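Local coordinates for protein glycerol kinase, putative (Plasmodium falciparum, PDB 2W41) that probably phosphorylates glycerol to sn-glycerol 3-phosphate at the expense of ATP, and binds ADP in its nucleotide pocket, at residues B[146-151]-B[211-216]. Numbering follows the deposited sequence.
Sequences KILWLI and IFNITN
Ile151, Leu148 and Ile147, along one side of helix 144-152, meet the turn that ends helix 206-212, a worked example of an aliphatic helix face packed against a helix C-terminus. CD1 of Ile151 lies 3.6 Å from Asn213 O and 3.8 Å from Phe212 O, while its CG2 branch approaches Asn213 CB at 4.0 Å. With CG anti to the backbone N (chi1 176°), Leu148 extends CD1 to the same turn, 3.6 Å from Phe212 O. Leu148 CB sits at the edge of the Phe212 ring, near its plane, 4.3 Å from Phe212 CD1. One helical turn before Ile151, Ile147 offers CG2 to Ile214 CD1 at 3.8 Å, the two side chains crossing at about a right angle.

The turn is a Schellman motif: Asn213 leaves helical geometry with positive phi (72°), and two bonds reach back into the last turn of the helix. Within its own segment, Ile211 CG2 lies over one face of the Phe212 ring. Further out, Phe145 meets that ring edge-to-face, and Ile168 of strand 166-170 backs both Ile147 and Ile214. Between these segments of the FGGY N-terminal region, away from the ADP pocket, cohesion therefore rests on van der Waals packing, with methyl groups set against backbone carbonyls as well as side chains.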
ATOM      1  N   LYS B 146      37.993   6.715   3.091  1.00 45.11           N
ATOM      2  CA  LYS B 146      38.053   7.115   4.498  1.00 45.06           C
ATOM      3  C   LYS B 146      39.481   7.443   4.885  1.00 45.26           C
ATOM      4  O   LYS B 146      39.724   8.380   5.623  1.00 46.15           O
ATOM      5  CB  LYS B 146      37.527   6.030   5.450  1.00 44.97           C
ATOM      6  CG  LYS B 146      36.488   5.058   4.902  1.00 44.93           C
ATOM      7  CD  LYS B 146      35.082   5.469   5.250  1.00 45.95           C
ATOM      8  CE  LYS B 146      34.099   4.296   5.082  1.00 44.56           C
ATOM      9  NZ  LYS B 146      34.636   3.174   5.836  1.00 47.39           N
ATOM     10  N   ILE B 147      40.427   6.650   4.417  1.00 45.66           N
ATOM     11  CA  ILE B 147      41.831   6.932   4.616  1.00 46.11           C
ATOM     12  C   ILE B 147      42.134   8.317   4.010  1.00 47.05           C
ATOM     13  O   ILE B 147      42.850   9.104   4.611  1.00 46.86           O
ATOM     14  CB  ILE B 147      42.712   5.860   3.924  1.00 46.13           C
ATOM     15  CG1 ILE B 147      42.499   4.469   4.546  1.00 45.16           C
ATOM     16  CG2 ILE B 147      44.190   6.286   3.966  1.00 46.76           C
ATOM     17  CD1 ILE B 147      43.116   3.286   3.730  1.00 45.02           C
ATOM     18  N   LEU B 148      41.576   8.587   2.821  1.00 48.01           N
ATOM     19  CA  LEU B 148      41.714   9.875   2.114  1.00 48.56           C
ATOM     20  C   LEU B 148      41.135  11.037   2.908  1.00 49.35           C
ATOM     21  O   LEU B 148      41.821  12.056   3.143  1.00 49.44           O
ATOM     22  CB  LEU B 148      41.060   9.830   0.714  1.00 48.79           C
ATOM     23  CG  LEU B 148      41.049  11.142  -0.099  1.00 48.36           C
ATOM     24  CD1 LEU B 148      42.455  11.518  -0.585  1.00 50.52           C
ATOM     25  CD2 LEU B 148      40.113  11.080  -1.249  1.00 47.98           C
ATOM     26  N   TRP B 149      39.867  10.907   3.301  1.00 49.53           N
ATOM     27  CA  TRP B 149      39.286  11.893   4.200  1.00 50.04           C
ATOM     28  C   TRP B 149      40.215  12.197   5.386  1.00 50.97           C
ATOM     29  O   TRP B 149      40.402  13.369   5.733  1.00 51.65           O
ATOM     30  CB  TRP B 149      37.931  11.444   4.691  1.00 48.82           C
ATOM     31  CG  TRP B 149      37.105  12.490   5.380  1.00 48.65           C
ATOM     32  CD1 TRP B 149      36.076  13.221   4.822  1.00 48.35           C
ATOM     33  CD2 TRP B 149      37.181  12.900   6.765  1.00 47.56           C
ATOM     34  NE1 TRP B 149      35.507  14.054   5.777  1.00 48.59           N
ATOM     35  CE2 TRP B 149      36.158  13.875   6.975  1.00 48.25           C
ATOM     36  CE3 TRP B 149      37.996  12.534   7.848  1.00 45.90           C
ATOM     37  CZ2 TRP B 149      35.939  14.489   8.231  1.00 46.53           C
ATOM     38  CZ3 TRP B 149      37.777  13.145   9.093  1.00 46.96           C
ATOM     39  CH2 TRP B 149      36.774  14.126   9.266  1.00 46.44           C
ATOM     40  N   LEU B 150      40.803  11.167   6.002  1.00 52.09           N
ATOM     41  CA  LEU B 150      41.720  11.394   7.140  1.00 52.57           C
ATOM     42  C   LEU B 150      42.936  12.202   6.762  1.00 52.41           C
ATOM     43  O   LEU B 150      43.338  13.043   7.515  1.00 52.61           O
ATOM     44  CB  LEU B 150      42.172  10.104   7.832  1.00 52.04           C
ATOM     45  CG  LEU B 150      41.386   9.556   9.025  1.00 53.44           C
ATOM     46  CD1 LEU B 150      40.481  10.602   9.715  1.00 54.29           C
ATOM     47  CD2 LEU B 150      40.549   8.376   8.581  1.00 54.75           C
ATOM     48  N   ILE B 151      43.526  11.897   5.607  1.00 52.97           N
ATOM     49  CA  ILE B 151      44.691  12.610   5.042  1.00 52.69           C
ATOM     50  C   ILE B 151      44.405  14.102   4.740  1.00 52.87           C
ATOM     51  O   ILE B 151      45.272  14.964   4.884  1.00 53.19           O
ATOM     52  CB  ILE B 151      45.163  11.893   3.748  1.00 52.26           C
ATOM     53  CG1 ILE B 151      45.873  10.581   4.099  1.00 52.06           C
ATOM     54  CG2 ILE B 151      46.070  12.804   2.873  1.00 52.53           C
ATOM     55  CD1 ILE B 151      46.135   9.655   2.881  1.00 52.20           C
ATOM     56  N   ILE B 211      46.073   7.531  -6.521  1.00 49.32           N
ATOM     57  CA  ILE B 211      44.720   8.127  -6.514  1.00 48.48           C
ATOM     58  C   ILE B 211      44.252   8.634  -5.147  1.00 49.10           C
ATOM     59  O   ILE B 211      43.489   9.598  -5.049  1.00 49.39           O
ATOM     60  CB  ILE B 211      43.652   7.128  -7.069  1.00 48.03           C
ATOM     61  CG1 ILE B 211      43.960   6.750  -8.515  1.00 47.56           C
ATOM     62  CG2 ILE B 211      42.265   7.674  -6.948  1.00 46.31           C
ATOM     63  CD1 ILE B 211      42.990   5.796  -9.098  1.00 47.66           C
ATOM     64  N   PHE B 212      44.726   7.965  -4.098  1.00 49.63           N
ATOM     65  CA  PHE B 212      44.200   8.090  -2.746  1.00 49.50           C
ATOM     66  C   PHE B 212      45.149   8.768  -1.771  1.00 50.80           C
ATOM     67  O   PHE B 212      44.827   8.876  -0.593  1.00 50.36           O
ATOM     68  CB  PHE B 212      43.718   6.701  -2.224  1.00 48.22           C
ATOM     69  CG  PHE B 212      42.384   6.294  -2.788  1.00 45.62           C
ATOM     70  CD1 PHE B 212      41.235   7.056  -2.509  1.00 41.78           C
ATOM     71  CD2 PHE B 212      42.281   5.199  -3.645  1.00 40.81           C
ATOM     72  CE1 PHE B 212      40.006   6.717  -3.061  1.00 42.00           C
ATOM     73  CE2 PHE B 212      41.075   4.852  -4.210  1.00 41.95           C
ATOM     74  CZ  PHE B 212      39.918   5.610  -3.920  1.00 43.35           C
ATOM     75  N   ASN B 213      46.291   9.239  -2.278  1.00 52.84           N
ATOM     76  CA  ASN B 213      47.300   9.980  -1.501  1.00 55.00           C
ATOM     77  C   ASN B 213      48.084   9.146  -0.524  1.00 55.56           C
ATOM     78  O   ASN B 213      48.729   9.683   0.374  1.00 55.80           O
ATOM     79  CB  ASN B 213      46.721  11.191  -0.757  1.00 55.76           C
ATOM     80  CG  ASN B 213      46.762  12.459  -1.586  1.00 59.14           C
ATOM     81  OD1 ASN B 213      45.898  12.666  -2.476  1.00 62.32           O
ATOM     82  ND2 ASN B 213      47.761  13.333  -1.303  1.00 59.79           N
ATOM     83  N   ILE B 214      48.039   7.835  -0.686  1.00 56.43           N
ATOM     84  CA  ILE B 214      48.952   7.006   0.074  1.00 56.95           C
ATOM     85  C   ILE B 214      50.307   7.131  -0.610  1.00 57.13           C
ATOM     86  O   ILE B 214      50.648   6.402  -1.581  1.00 56.95           O
ATOM     87  CB  ILE B 214      48.451   5.573   0.263  1.00 57.18           C
ATOM     88  CG1 ILE B 214      47.245   5.558   1.217  1.00 58.29           C
ATOM     89  CG2 ILE B 214      49.545   4.721   0.896  1.00 57.72           C
ATOM     90  CD1 ILE B 214      45.838   5.714   0.581  1.00 56.78           C
ATOM     91  N   THR B 215      51.043   8.120  -0.103  1.00 57.13           N
ATOM     92  CA  THR B 215      52.328   8.553  -0.672  1.00 57.21           C
ATOM     93  C   THR B 215      53.455   7.570  -0.320  1.00 56.70           C
ATOM     94  O   THR B 215      54.385   7.376  -1.118  1.00 56.27           O
ATOM     95  CB  THR B 215      52.694  10.047  -0.247  1.00 57.63           C
ATOM     96  OG1 THR B 215      52.669  10.190   1.185  1.00 58.37           O
ATOM     97  CG2 THR B 215      51.725  11.072  -0.882  1.00 55.74           C
ATOM     98  N   ASN B 216      53.347   6.952   0.867  1.00 56.24           N
ATOM     99  CA  ASN B 216      54.305   5.929   1.362  1.00 55.92           C
ATOM    100  C   ASN B 216      53.659   4.530   1.528  1.00 55.05           C
ATOM    101  O   ASN B 216      52.994   4.242   2.522  1.00 55.21           O
ATOM    102  CB  ASN B 216      54.974   6.423   2.671  1.00 55.82           C
ATOM    103  CG  ASN B 216      55.990   5.422   3.284  1.00 56.94           C
ATOM    104  OD1 ASN B 216      56.262   4.328   2.764  1.00 56.07           O
ATOM    105  ND2 ASN B 216      56.557   5.824   4.414  1.00 58.69           N
TER